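Local coordinates for putative agmatine deiminase (Streptococcus mutans, PDB 2EWO), which probably hydrolyses the guanidinium group of agmatine to give N-carbamoylputrescine and ammonia, as a deiminase of the guanidine-modifying enzyme superfamily, at residues D168-V173 with D263-P268; G233-I238 with L269-M274; E60-C65 with H84-I89; Q26-W31 with Q364-T369. All coordinates share one frame; numbering follows the deposited sequence.

From the N terminus, residues 26-31 open contact 4, which closes only when 364-369 pairs with them near the C terminus; the other three contacts all fall within this long loop. Contact 3 is the first to close, 84-89 returning alongside 60-65 after one helix, and its strand 62-66 is the sheet neighbour of strand 24-29 from contact 4. Further on, 168-173 and 233-238 open contacts 1 and 2, which 263-268 and 269-274 close in the same order, so the two cross. They also touch, with centres about 14 Å apart, joining two small sheets. Contact 3 lies remote from both, its centre over 30 Å from either.

Contact 1 of 4, residues D168-V173 with D263-P268; sequences DGEGTV and DAKGRP
Glu170 and Lys265 meet at the carboxylate, where OE2 of Glu170 forms a salt bridge with NZ of Lys265 at 3.3 Å. The two side chains cross at about a right angle, and the lysine, extended beyond CG, lays its methylene CD and CE along the same oxygen before its amine arrives. Arg267 brings its guanidinium to OE2 too, with the carboxylate near the guanidinium edge and the two planes 64° apart; this second salt bridge is modelled too tightly for its length to be trusted. A further salt bridge, Arg267 NH1 to Asp263 OD2, is doubtful in its placement; the four charged residues form one network. Asp168 is a third acid near Arg267, beyond salt-bridge range.

Nearby, Thr172 OG1 accepts a hydrogen bond from Ala264 N at 3.0 Å. The same hydroxyl donates to the carbonyl O of Gly171 at 2.8 Å, reaching it from above the carbonyl plane. Its torsion sets this up: with OG1 beside the backbone N (chi1 -58°), the oxygen faces the incoming loop. Within that loop, Gly266 N makes a weak bond to Asp263 OD1, and Thr262 OG1 hydrogen-bonds to the carbonyl oxygens of Gly266 and Arg267. Pro232 lies against Glu170 and Arg267, and Phe229 against Thr172.

The two basic groups would be expected to favour the ionised form of Glu170, which pins a hairpin turn to the loop after helix 248-259.

Contact 2 of 4, residues G233-I238 with L269-M274; sequences GEVACI and LKVHKM
Cys237 and Met274, the latter a selenomethionine, share the straightest short bond of this contact: Met274 N donates to Cys237 O at 2.8 Å, with 163° at the hydrogen and the donor well above the carbonyl plane. The other backbone links are weaker. Weak hydrogen bonds run from His272 N to Val235 O (3.1 Å) and from Val235 N to Lys270 O (3.5 Å). An inverse gamma turn centred on Lys270 bends the second segment as this pairing begins.

Among the side chains, Glu234 runs beside Lys270, both pointing the same way, so that OE1 of Glu234 sits 3.1 Å from the methylene CD of Lys270 while the amine makes only a long salt bridge. The same OE1 takes a weak bond from His272 NE2, the carboxylate and imidazole planes lying 46° apart; the other oxygen, OE2, is paired with Arg231.

Away from the carboxylate, Val235 CG1 packs on Leu269 CD2 at 3.9 Å, and Cys237 CB meets Val271 CG1 at 4.1 Å. Leu258 of helix 248-259 covers Cys237 and Val271, within a beta-alpha-beta unit.

With most of its backbone bonds weak, the pairing is accompanied by apolar contact and by a carboxylate shared among Lys270, His272 and Arg231, which would probably stabilise its negative charge.

Contact 3 of 4, residues E60-C65 with H84-I89; sequences EPVSLC and HNIRII
Val62 pairs with Ile86 in parallel register, its N hydrogen-bonded to Asn85 O (3.1 Å) and its O to Arg87 N (2.9 Å), and Leu64 continues the pattern with Arg87 O and Ile89 N. The strand axes come within 4.7 Å, their directions 26° apart.

One polar side-chain pair lies across the strands. Arg87 NE donates to Ser63 OG at 3.1 Å, nearly straight at 166°, with the hydroxyl in the guanidinium plane at its edge. Arg87 CG sits between its backbone N and carbonyl carbon (chi1 67°), and the chain extends to NE, carrying it alongside Ser63. Asn85 comes across the Pro61 ring at about a right angle, its ND2 hydrogen-bonded to Ser57 O.

Apolar packing fills the opposite face. Val62 and Ile86 lie side by side, CG2 of the valine 3.9 Å from CG1 of the isoleucine, and Leu64 CD2 meets Ile88 CG1 at 4.3 Å. Val78 and Leu75 of helix 71-79 cover this face. On the outer edge, Glu146 OE1 of the second subunit accepts a hydrogen bond from Ile88 N.

Parallel neighbours linked through a helix packed on their apolar side form a classic beta-alpha-beta crossover, here ending at a subunit interface.

Contact 4 of 4, residues Q26-W31 with Q364-T369; sequences QIWMLW and QQQPAT
Gln26, Trp28 and Gln366 gather on one face of an antiparallel pair. The extended Gln26 side chain leans toward Gln366, and their amide planes are turned 38° from each other; the amide of Gln366 may be modelled the wrong way round, so its polar partners stay uncertain. Its plane is 29° from that of the Trp28 ring, which it approaches near the indole NE1 edge. Gln366 CB, 3.8 Å from Trp28 NE1, and Gln364 O lie at the ring edge, in its plane. CG beside the backbone N (chi1 -63°) and the turn of the ring about chi2 bring the NE1 edge to Gln366. Gln364, also on the Trp28 face, turns its NE2 back to a hydrogen bond with Gln365 O (3.1 Å).

On the other face, the Ile27 and Gln365 side chains cross at a slant, CG1 of the former 3.7 Å from CB of the latter. The end of Gln365 then leads away to Arg99, to which its OE1 is hydrogen-bonded.

Backbone bonds fix the register. Gln366 N donates to Gln26 O at 3.0 Å and Trp28 N to Gln364 O at 2.6 Å, flanking the non-hydrogen-bonded pair Ile27 and Gln365.

A strand from near the C terminus thus becomes the outermost member of a mixed sheet beside one from near the N terminus, consistent with the way the pentein alpha/beta propeller closes its ring.

Contact 1 of 4, residues D168-V173 with D263-P268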
loop_
_atom_site.group_PDB
_atom_site.type_symbol
_atom_site.label_atom_id
_atom_site.label_comp_id
_atom_site.label_asym_id
_atom_site.label_seq_id
_atom_site.Cartn_x
_atom_site.Cartn_y
_atom_site.Cartn_z
ATOM N N ASP A 168 -7.888 -39.503 -3.007
ATOM C CA ASP A 168 -9.131 -40.223 -3.193
ATOM C C ASP A 168 -9.656 -40.491 -1.776
ATOM O O ASP A 168 -8.873 -40.694 -0.838
ATOM C CB ASP A 168 -8.902 -41.540 -3.964
ATOM C CG ASP A 168 -8.196 -42.616 -3.132
ATOM O OD1 ASP A 168 -7.023 -42.430 -2.756
ATOM O OD2 ASP A 168 -8.826 -43.656 -2.862
ATOM N N GLY A 169 -10.976 -40.463 -1.619
ATOM C CA GLY A 169 -11.575 -40.688 -0.314
ATOM C C GLY A 169 -10.737 -41.460 0.697
ATOM O O GLY A 169 -10.480 -40.960 1.793
ATOM N N GLU A 170 -10.292 -42.665 0.333
ATOM C CA GLU A 170 -9.511 -43.499 1.253
ATOM C C GLU A 170 -7.989 -43.450 1.148
ATOM O O GLU A 170 -7.424 -43.280 0.072
ATOM C CB GLU A 170 -9.976 -44.960 1.180
ATOM C CG GLU A 170 -10.370 -45.457 -0.213
ATOM C CD GLU A 170 -11.853 -45.237 -0.526
ATOM O OE1 GLU A 170 -12.292 -44.064 -0.566
ATOM O OE2 GLU A 170 -12.579 -46.238 -0.729
ATOM N N GLY A 171 -7.355 -43.618 2.308
ATOM C CA GLY A 171 -5.904 -43.587 2.457
ATOM C C GLY A 171 -4.949 -43.663 1.278
ATOM O O GLY A 171 -4.042 -44.494 1.266
ATOM N N THR A 172 -5.113 -42.792 0.295
ATOM C CA THR A 172 -4.213 -42.818 -0.846
ATOM C C THR A 172 -4.093 -41.445 -1.472
ATOM O O THR A 172 -5.080 -40.727 -1.601
ATOM C CB THR A 172 -4.693 -43.809 -1.921
ATOM O OG1 THR A 172 -4.811 -45.120 -1.352
ATOM C CG2 THR A 172 -3.698 -43.860 -3.078
ATOM N N VAL A 173 -2.881 -41.078 -1.861
ATOM C CA VAL A 173 -2.668 -39.783 -2.476
ATOM C C VAL A 173 -1.732 -39.937 -3.662
ATOM O O VAL A 173 -0.948 -40.886 -3.725
ATOM C CB VAL A 173 -2.073 -38.785 -1.462
ATOM C CG1 VAL A 173 -0.732 -39.289 -0.952
ATOM C CG2 VAL A 173 -1.938 -37.422 -2.100
ATOM N N ASP A 263 -4.366 -49.018 -5.230
ATOM C CA ASP A 263 -4.500 -48.102 -4.107
ATOM C C ASP A 263 -4.441 -48.785 -2.739
ATOM O O ASP A 263 -3.943 -49.906 -2.603
ATOM C CB ASP A 263 -5.792 -47.281 -4.228
ATOM C CG ASP A 263 -7.028 -48.142 -4.356
ATOM O OD1 ASP A 263 -7.256 -49.018 -3.489
ATOM O OD2 ASP A 263 -7.777 -47.927 -5.330
ATOM N N ALA A 264 -4.944 -48.084 -1.728
ATOM C CA ALA A 264 -4.939 -48.592 -0.369
ATOM C C ALA A 264 -5.897 -49.752 -0.186
ATOM O O ALA A 264 -5.482 -50.852 0.178
ATOM C CB ALA A 264 -5.291 -47.480 0.600
ATOM N N LYS A 265 -7.178 -49.507 -0.432
ATOM C CA LYS A 265 -8.179 -50.553 -0.257
ATOM C C LYS A 265 -7.927 -51.794 -1.108
ATOM O O LYS A 265 -8.524 -52.847 -0.867
ATOM C CB LYS A 265 -9.586 -49.993 -0.502
ATOM C CG LYS A 265 -10.054 -49.076 0.623
ATOM C CD LYS A 265 -11.565 -48.863 0.618
ATOM C CE LYS A 265 -12.017 -48.064 1.852
ATOM N NZ LYS A 265 -13.506 -47.932 2.000
ATOM N N GLY A 266 -7.039 -51.677 -2.093
ATOM C CA GLY A 266 -6.708 -52.828 -2.920
ATOM C C GLY A 266 -7.120 -52.841 -4.384
ATOM O O GLY A 266 -6.426 -53.436 -5.212
ATOM N N ARG A 267 -8.242 -52.208 -4.712
ATOM C CA ARG A 267 -8.709 -52.189 -6.092
ATOM C C ARG A 267 -7.676 -51.639 -7.061
ATOM O O ARG A 267 -6.867 -50.782 -6.709
ATOM C CB ARG A 267 -9.998 -51.383 -6.206
ATOM C CG ARG A 267 -9.981 -50.095 -5.424
ATOM C CD ARG A 267 -11.336 -49.409 -5.500
ATOM N NE ARG A 267 -11.623 -48.599 -4.317
ATOM C CZ ARG A 267 -10.932 -47.524 -3.947
ATOM N NH1 ARG A 267 -9.895 -47.110 -4.666
ATOM N NH2 ARG A 267 -11.293 -46.860 -2.859
ATOM N N PRO A 268 -7.674 -52.148 -8.304
ATOM C CA PRO A 268 -6.722 -51.686 -9.317
ATOM C C PRO A 268 -7.182 -50.318 -9.801
ATOM O O PRO A 268 -8.351 -49.963 -9.642
ATOM C CB PRO A 268 -6.827 -52.760 -10.395
ATOM C CG PRO A 268 -8.275 -53.145 -10.333
ATOM C CD PRO A 268 -8.534 -53.221 -8.838
#

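Contact 2 of 4, residues G233-I238 with L269-M274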
loop_
_atom_site.group_PDB
_atom_site.type_symbol
_atom_site.label_atom_id
_atom_site.label_comp_id
_atom_site.label_asym_id
_atom_site.label_seq_id
_atom_site.Cartn_x
_atom_site.Cartn_y
_atom_site.Cartn_z
ATOM N N GLY A 233 -10.542 -45.067 -6.928
ATOM C CA GLY A 233 -10.158 -46.254 -7.670
ATOM C C GLY A 233 -9.883 -45.894 -9.125
ATOM O O GLY A 233 -8.875 -46.310 -9.698
ATOM N N GLU A 234 -10.778 -45.117 -9.730
ATOM C CA GLU A 234 -10.598 -44.696 -11.117
ATOM C C GLU A 234 -9.880 -43.351 -11.143
ATOM O O GLU A 234 -10.128 -42.484 -10.301
ATOM C CB GLU A 234 -11.945 -44.588 -11.824
ATOM C CG GLU A 234 -12.710 -45.899 -11.895
ATOM C CD GLU A 234 -14.045 -45.741 -12.593
ATOM O OE1 GLU A 234 -14.052 -45.305 -13.767
ATOM O OE2 GLU A 234 -15.091 -46.048 -11.973
ATOM N N VAL A 235 -8.989 -43.176 -12.113
ATOM C CA VAL A 235 -8.209 -41.948 -12.213
ATOM C C VAL A 235 -8.173 -41.390 -13.623
ATOM O O VAL A 235 -8.695 -41.995 -14.548
ATOM C CB VAL A 235 -6.770 -42.214 -11.763
ATOM C CG1 VAL A 235 -6.781 -42.860 -10.392
ATOM C CG2 VAL A 235 -6.066 -43.125 -12.760
ATOM N N ALA A 236 -7.570 -40.223 -13.780
ATOM C CA ALA A 236 -7.460 -39.627 -15.101
ATOM C C ALA A 236 -5.985 -39.597 -15.425
ATOM O O ALA A 236 -5.148 -39.870 -14.563
ATOM C CB ALA A 236 -8.031 -38.219 -15.116
ATOM N N CYS A 237 -5.660 -39.277 -16.669
ATOM C CA CYS A 237 -4.270 -39.211 -17.072
ATOM C C CYS A 237 -4.134 -38.806 -18.527
ATOM O O CYS A 237 -4.836 -39.323 -19.392
ATOM C CB CYS A 237 -3.589 -40.559 -16.848
ATOM S SG CYS A 237 -1.808 -40.489 -17.081
ATOM N N ILE A 238 -3.237 -37.863 -18.795
ATOM C CA ILE A 238 -3.019 -37.423 -20.163
ATOM C C ILE A 238 -2.347 -38.552 -20.937
ATOM O O ILE A 238 -1.559 -39.312 -20.371
ATOM C CB ILE A 238 -2.109 -36.164 -20.233
ATOM C CG1 ILE A 238 -0.877 -36.356 -19.347
ATOM C CG2 ILE A 238 -2.896 -34.925 -19.831
ATOM C CD1 ILE A 238 0.082 -35.186 -19.375
ATOM N N LEU A 269 -6.273 -49.545 -10.382
ATOM C CA LEU A 269 -6.646 -48.222 -10.857
ATOM C C LEU A 269 -7.128 -48.199 -12.296
ATOM O O LEU A 269 -6.338 -48.297 -13.233
ATOM C CB LEU A 269 -5.484 -47.243 -10.687
ATOM C CG LEU A 269 -5.376 -46.578 -9.315
ATOM C CD1 LEU A 269 -5.138 -47.612 -8.230
ATOM C CD2 LEU A 269 -4.240 -45.586 -9.355
ATOM N N LYS A 270 -8.436 -48.066 -12.462
ATOM C CA LYS A 270 -9.033 -48.014 -13.786
ATOM C C LYS A 270 -8.606 -46.709 -14.448
ATOM O O LYS A 270 -9.361 -45.739 -14.464
ATOM C CB LYS A 270 -10.557 -48.067 -13.671
ATOM C CG LYS A 270 -11.273 -48.046 -15.002
ATOM C CD LYS A 270 -12.769 -47.941 -14.813
ATOM C CE LYS A 270 -13.496 -48.101 -16.137
ATOM N NZ LYS A 270 -13.021 -47.114 -17.147
ATOM N N VAL A 271 -7.393 -46.689 -14.988
ATOM C CA VAL A 271 -6.841 -45.497 -15.643
ATOM C C VAL A 271 -7.651 -45.003 -16.854
ATOM O O VAL A 271 -8.064 -45.800 -17.691
ATOM C CB VAL A 271 -5.395 -45.763 -16.131
ATOM C CG1 VAL A 271 -4.793 -44.481 -16.691
ATOM C CG2 VAL A 271 -4.555 -46.326 -14.999
ATOM N N HIS A 272 -7.879 -43.696 -16.949
ATOM C CA HIS A 272 -8.609 -43.165 -18.097
ATOM C C HIS A 272 -7.661 -42.452 -19.033
ATOM O O HIS A 272 -6.449 -42.458 -18.824
ATOM C CB HIS A 272 -9.718 -42.202 -17.683
ATOM C CG HIS A 272 -10.941 -42.881 -17.164
ATOM N ND1 HIS A 272 -12.189 -42.301 -17.205
ATOM C CD2 HIS A 272 -11.105 -44.087 -16.570
ATOM C CE1 HIS A 272 -13.071 -43.117 -16.659
ATOM N NE2 HIS A 272 -12.439 -44.208 -16.266
ATOM N N LYS A 273 -8.213 -41.835 -20.068
ATOM C CA LYS A 273 -7.376 -41.142 -21.020
ATOM C C LYS A 273 -7.865 -39.756 -21.398
ATOM O O LYS A 273 -8.969 -39.588 -21.916
ATOM C CB LYS A 273 -7.200 -41.982 -22.285
ATOM C CG LYS A 273 -6.173 -43.100 -22.166
ATOM C CD LYS A 273 -5.881 -43.684 -23.539
ATOM C CE LYS A 273 -4.887 -44.829 -23.485
ATOM N NZ LYS A 273 -4.579 -45.341 -24.854
HETATM N N MSE A 274 -7.024 -38.765 -21.128
HETATM C CA MSE A 274 -7.317 -37.377 -21.458
HETATM C C MSE A 274 -6.427 -37.082 -22.661
HETATM O O MSE A 274 -5.453 -37.793 -22.897
HETATM C CB MSE A 274 -6.938 -36.468 -20.278
HETATM C CG MSE A 274 -7.320 -34.986 -20.436
HETATM SE SE MSE A 274 -9.266 -34.653 -20.444
HETATM C CE MSE A 274 -9.642 -35.187 -18.605
#

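Contact 3 of 4, residues E60-C65 with H84-I89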
loop_
_atom_site.group_PDB
_atom_site.type_symbol
_atom_site.label_atom_id
_atom_site.label_comp_id
_atom_site.label_asym_id
_atom_site.label_seq_id
_atom_site.Cartn_x
_atom_site.Cartn_y
_atom_site.Cartn_z
ATOM N N GLU A 60 -22.429 -24.011 -7.529
ATOM C CA GLU A 60 -22.258 -23.672 -6.117
ATOM C C GLU A 60 -21.748 -22.249 -6.018
ATOM O O GLU A 60 -21.448 -21.620 -7.029
ATOM C CB GLU A 60 -21.248 -24.616 -5.455
ATOM C CG GLU A 60 -20.088 -25.035 -6.353
ATOM C CD GLU A 60 -19.049 -25.868 -5.630
ATOM O OE1 GLU A 60 -19.417 -26.622 -4.709
ATOM O OE2 GLU A 60 -17.857 -25.780 -5.992
ATOM N N PRO A 61 -21.663 -21.714 -4.797
ATOM C CA PRO A 61 -21.173 -20.347 -4.608
ATOM C C PRO A 61 -19.657 -20.221 -4.742
ATOM O O PRO A 61 -18.893 -21.171 -4.506
ATOM C CB PRO A 61 -21.650 -20.004 -3.204
ATOM C CG PRO A 61 -21.603 -21.335 -2.526
ATOM C CD PRO A 61 -22.227 -22.240 -3.546
ATOM N N VAL A 62 -19.241 -19.023 -5.138
ATOM C CA VAL A 62 -17.833 -18.707 -5.316
ATOM C C VAL A 62 -17.416 -17.596 -4.370
ATOM O O VAL A 62 -18.148 -16.614 -4.176
ATOM C CB VAL A 62 -17.508 -18.207 -6.733
ATOM C CG1 VAL A 62 -16.002 -18.173 -6.908
ATOM C CG2 VAL A 62 -18.166 -19.083 -7.781
ATOM N N SER A 63 -16.223 -17.767 -3.798
ATOM C CA SER A 63 -15.607 -16.809 -2.866
ATOM C C SER A 63 -14.389 -16.223 -3.551
ATOM O O SER A 63 -13.290 -16.747 -3.451
ATOM C CB SER A 63 -15.181 -17.507 -1.574
ATOM O OG SER A 63 -16.313 -17.786 -0.764
ATOM N N LEU A 64 -14.618 -15.125 -4.250
ATOM C CA LEU A 64 -13.596 -14.418 -4.998
ATOM C C LEU A 64 -12.832 -13.431 -4.094
ATOM O O LEU A 64 -13.385 -12.408 -3.690
ATOM C CB LEU A 64 -14.297 -13.681 -6.138
ATOM C CG LEU A 64 -13.454 -13.113 -7.264
ATOM C CD1 LEU A 64 -12.782 -14.271 -7.973
ATOM C CD2 LEU A 64 -14.307 -12.302 -8.208
ATOM N N CYS A 65 -11.570 -13.721 -3.783
ATOM C CA CYS A 65 -10.787 -12.839 -2.909
ATOM C C CYS A 65 -9.858 -11.911 -3.665
ATOM O O CYS A 65 -8.861 -12.358 -4.220
ATOM C CB CYS A 65 -9.952 -13.677 -1.958
ATOM S SG CYS A 65 -10.868 -15.044 -1.302
ATOM N N HIS A 84 -24.948 -13.491 -8.806
ATOM C CA HIS A 84 -25.795 -14.503 -8.194
ATOM C C HIS A 84 -25.295 -14.943 -6.818
ATOM O O HIS A 84 -25.658 -14.349 -5.798
ATOM C CB HIS A 84 -25.940 -15.704 -9.140
ATOM C CG HIS A 84 -26.868 -16.766 -8.635
ATOM N ND1 HIS A 84 -27.900 -16.502 -7.755
ATOM C CD2 HIS A 84 -26.928 -18.094 -8.890
ATOM C CE1 HIS A 84 -28.548 -17.620 -7.490
ATOM N NE2 HIS A 84 -27.979 -18.603 -8.167
ATOM N N ASN A 85 -24.456 -15.974 -6.791
ATOM C CA ASN A 85 -23.930 -16.493 -5.532
ATOM C C ASN A 85 -22.411 -16.334 -5.411
ATOM O O ASN A 85 -21.727 -17.158 -4.801
ATOM C CB ASN A 85 -24.319 -17.961 -5.395
ATOM C CG ASN A 85 -23.811 -18.804 -6.548
ATOM O OD1 ASN A 85 -23.673 -18.318 -7.679
ATOM N ND2 ASN A 85 -23.547 -20.081 -6.277
ATOM N N ILE A 86 -21.904 -15.259 -6.003
ATOM C CA ILE A 86 -20.487 -14.946 -5.973
ATOM C C ILE A 86 -20.247 -13.770 -5.016
ATOM O O ILE A 86 -20.827 -12.688 -5.195
ATOM C CB ILE A 86 -19.984 -14.551 -7.380
ATOM C CG1 ILE A 86 -20.123 -15.731 -8.338
ATOM C CG2 ILE A 86 -18.539 -14.095 -7.319
ATOM C CD1 ILE A 86 -19.706 -15.407 -9.759
ATOM N N ARG A 87 -19.417 -13.984 -3.991
ATOM C CA ARG A 87 -19.096 -12.919 -3.033
ATOM C C ARG A 87 -17.644 -12.489 -3.167
ATOM O O ARG A 87 -16.738 -13.319 -3.284
ATOM C CB ARG A 87 -19.351 -13.360 -1.586
ATOM C CG ARG A 87 -18.435 -14.456 -1.059
ATOM C CD ARG A 87 -18.676 -14.659 0.430
ATOM N NE ARG A 87 -17.896 -15.760 0.993
ATOM C CZ ARG A 87 -17.932 -16.110 2.275
ATOM N NH1 ARG A 87 -18.705 -15.445 3.117
ATOM N NH2 ARG A 87 -17.201 -17.125 2.718
ATOM N N ILE A 88 -17.428 -11.182 -3.147
ATOM C CA ILE A 88 -16.086 -10.641 -3.260
ATOM C C ILE A 88 -15.564 -10.250 -1.880
ATOM O O ILE A 88 -16.051 -9.288 -1.287
ATOM C CB ILE A 88 -16.058 -9.384 -4.155
ATOM C CG1 ILE A 88 -16.549 -9.713 -5.573
ATOM C CG2 ILE A 88 -14.657 -8.856 -4.227
ATOM C CD1 ILE A 88 -18.056 -9.929 -5.695
ATOM N N ILE A 89 -14.599 -11.005 -1.354
ATOM C CA ILE A 89 -14.009 -10.679 -0.049
ATOM C C ILE A 89 -12.636 -10.067 -0.275
ATOM O O ILE A 89 -11.896 -10.499 -1.158
ATOM C CB ILE A 89 -13.837 -11.920 0.899
ATOM C CG1 ILE A 89 -13.043 -13.025 0.207
ATOM C CG2 ILE A 89 -15.199 -12.434 1.354
ATOM C CD1 ILE A 89 -13.806 -13.715 -0.912
#

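Contact 4 of 4, residues Q26-W31 with Q364-T369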
loop_
_atom_site.group_PDB
_atom_site.type_symbol
_atom_site.label_atom_id
_atom_site.label_comp_id
_atom_site.label_asym_id
_atom_site.label_seq_id
_atom_site.Cartn_x
_atom_site.Cartn_y
_atom_site.Cartn_z
ATOM N N GLN A 26 -18.527 -24.609 -1.460
ATOM C CA GLN A 26 -18.205 -23.527 -2.395
ATOM C C GLN A 26 -16.793 -23.641 -2.914
ATOM O O GLN A 26 -16.094 -24.614 -2.642
ATOM C CB GLN A 26 -18.339 -22.177 -1.702
ATOM C CG GLN A 26 -17.544 -22.108 -0.406
ATOM C CD GLN A 26 -17.594 -20.753 0.260
ATOM O OE1 GLN A 26 -17.414 -20.645 1.477
ATOM N NE2 GLN A 26 -17.825 -19.704 -0.533
ATOM N N ILE A 27 -16.382 -22.626 -3.660
ATOM C CA ILE A 27 -15.038 -22.595 -4.199
ATOM C C ILE A 27 -14.357 -21.261 -3.980
ATOM O O ILE A 27 -14.957 -20.203 -4.150
ATOM C CB ILE A 27 -15.021 -22.904 -5.694
ATOM C CG1 ILE A 27 -15.216 -24.404 -5.895
ATOM C CG2 ILE A 27 -13.697 -22.451 -6.317
ATOM C CD1 ILE A 27 -15.325 -24.795 -7.345
ATOM N N TRP A 28 -13.086 -21.337 -3.607
ATOM C CA TRP A 28 -12.273 -20.161 -3.361
ATOM C C TRP A 28 -11.317 -19.917 -4.515
ATOM O O TRP A 28 -10.751 -20.863 -5.063
ATOM C CB TRP A 28 -11.446 -20.347 -2.084
ATOM C CG TRP A 28 -12.262 -20.494 -0.830
ATOM C CD1 TRP A 28 -12.795 -21.649 -0.313
ATOM C CD2 TRP A 28 -12.638 -19.445 0.068
ATOM N NE1 TRP A 28 -13.475 -21.381 0.851
ATOM C CE2 TRP A 28 -13.396 -20.037 1.105
ATOM C CE3 TRP A 28 -12.407 -18.061 0.097
ATOM C CZ2 TRP A 28 -13.925 -19.297 2.152
ATOM C CZ3 TRP A 28 -12.933 -17.328 1.141
ATOM C CH2 TRP A 28 -13.685 -17.949 2.155
HETATM N N MSE A 29 -11.150 -18.646 -4.879
HETATM C CA MSE A 29 -10.213 -18.248 -5.927
HETATM C C MSE A 29 -9.753 -16.786 -5.774
HETATM O O MSE A 29 -10.532 -15.906 -5.401
HETATM C CB MSE A 29 -10.796 -18.513 -7.325
HETATM C CG MSE A 29 -12.155 -17.883 -7.658
HETATM SE SE MSE A 29 -12.786 -18.324 -9.508
HETATM C CE MSE A 29 -11.686 -17.062 -10.526
ATOM N N LEU A 30 -8.468 -16.556 -6.040
ATOM C CA LEU A 30 -7.861 -15.232 -5.924
ATOM C C LEU A 30 -8.092 -14.307 -7.128
ATOM O O LEU A 30 -9.041 -14.492 -7.887
ATOM C CB LEU A 30 -6.357 -15.378 -5.654
ATOM C CG LEU A 30 -5.967 -15.861 -4.252
ATOM C CD1 LEU A 30 -4.500 -16.236 -4.233
ATOM C CD2 LEU A 30 -6.269 -14.768 -3.223
ATOM N N TRP A 31 -7.230 -13.311 -7.301
ATOM C CA TRP A 31 -7.389 -12.367 -8.400
ATOM C C TRP A 31 -6.050 -11.891 -8.938
ATOM O O TRP A 31 -5.278 -11.257 -8.228
ATOM C CB TRP A 31 -8.191 -11.166 -7.923
ATOM C CG TRP A 31 -8.632 -10.243 -9.019
ATOM C CD1 TRP A 31 -8.039 -9.068 -9.407
ATOM C CD2 TRP A 31 -9.811 -10.380 -9.817
ATOM N NE1 TRP A 31 -8.789 -8.462 -10.393
ATOM C CE2 TRP A 31 -9.879 -9.248 -10.662
ATOM C CE3 TRP A 31 -10.820 -11.352 -9.897
ATOM C CZ2 TRP A 31 -10.917 -9.062 -11.573
ATOM C CZ3 TRP A 31 -11.851 -11.168 -10.799
ATOM C CH2 TRP A 31 -11.893 -10.029 -11.628
ATOM N N GLN A 364 -9.865 -23.507 -5.354
ATOM C CA GLN A 364 -9.747 -24.283 -4.120
ATOM C C GLN A 364 -11.140 -24.437 -3.531
ATOM O O GLN A 364 -11.761 -23.459 -3.099
ATOM C CB GLN A 364 -8.835 -23.543 -3.139
ATOM C CG GLN A 364 -8.757 -24.215 -1.770
ATOM C CD GLN A 364 -8.176 -25.627 -1.835
ATOM O OE1 GLN A 364 -7.048 -25.806 -2.290
ATOM N NE2 GLN A 364 -8.885 -26.652 -1.403
ATOM N N GLN A 365 -11.615 -25.661 -3.530
ATOM C CA GLN A 365 -12.967 -25.946 -3.046
ATOM C C GLN A 365 -12.952 -26.354 -1.572
ATOM O O GLN A 365 -11.984 -26.957 -1.082
ATOM C CB GLN A 365 -13.603 -27.046 -3.897
ATOM C CG GLN A 365 -13.296 -28.456 -3.403
ATOM C CD GLN A 365 -11.816 -28.826 -3.523
ATOM O OE1 GLN A 365 -11.082 -28.195 -4.279
ATOM N NE2 GLN A 365 -11.331 -29.823 -2.809
ATOM N N GLN A 366 -14.051 -25.983 -0.940
ATOM C CA GLN A 366 -14.316 -26.240 0.480
ATOM C C GLN A 366 -15.427 -27.296 0.596
ATOM O O GLN A 366 -16.566 -27.070 0.155
ATOM C CB GLN A 366 -14.745 -24.928 1.146
ATOM C CG GLN A 366 -15.301 -25.107 2.558
ATOM C CD GLN A 366 -16.066 -23.874 3.049
ATOM O OE1 GLN A 366 -16.626 -23.893 4.144
ATOM N NE2 GLN A 366 -16.130 -22.793 2.295
ATOM N N PRO A 367 -15.144 -28.484 1.165
ATOM C CA PRO A 367 -16.149 -29.543 1.315
ATOM C C PRO A 367 -17.264 -29.132 2.259
ATOM O O PRO A 367 -16.965 -28.672 3.400
ATOM C CB PRO A 367 -15.385 -30.686 1.939
ATOM C CG PRO A 367 -13.954 -30.224 2.168
ATOM C CD PRO A 367 -13.811 -28.815 1.677
ATOM N N ALA A 368 -18.510 -29.305 1.813
ATOM C CA ALA A 368 -19.707 -28.967 2.636
ATOM C C ALA A 368 -19.713 -29.817 3.913
ATOM O O ALA A 368 -18.901 -30.742 4.068
ATOM C CB ALA A 368 -20.987 -29.236 1.849
ATOM N N THR A 369 -20.642 -29.524 4.825
ATOM C CA THR A 369 -20.657 -30.247 6.108
ATOM C C THR A 369 -22.050 -30.640 6.660
ATOM O O THR A 369 -22.488 -31.792 6.543
ATOM C CB THR A 369 -19.971 -29.417 7.202
ATOM O OG1 THR A 369 -19.602 -30.257 8.289
ATOM C CG2 THR A 369 -20.853 -28.304 7.769
#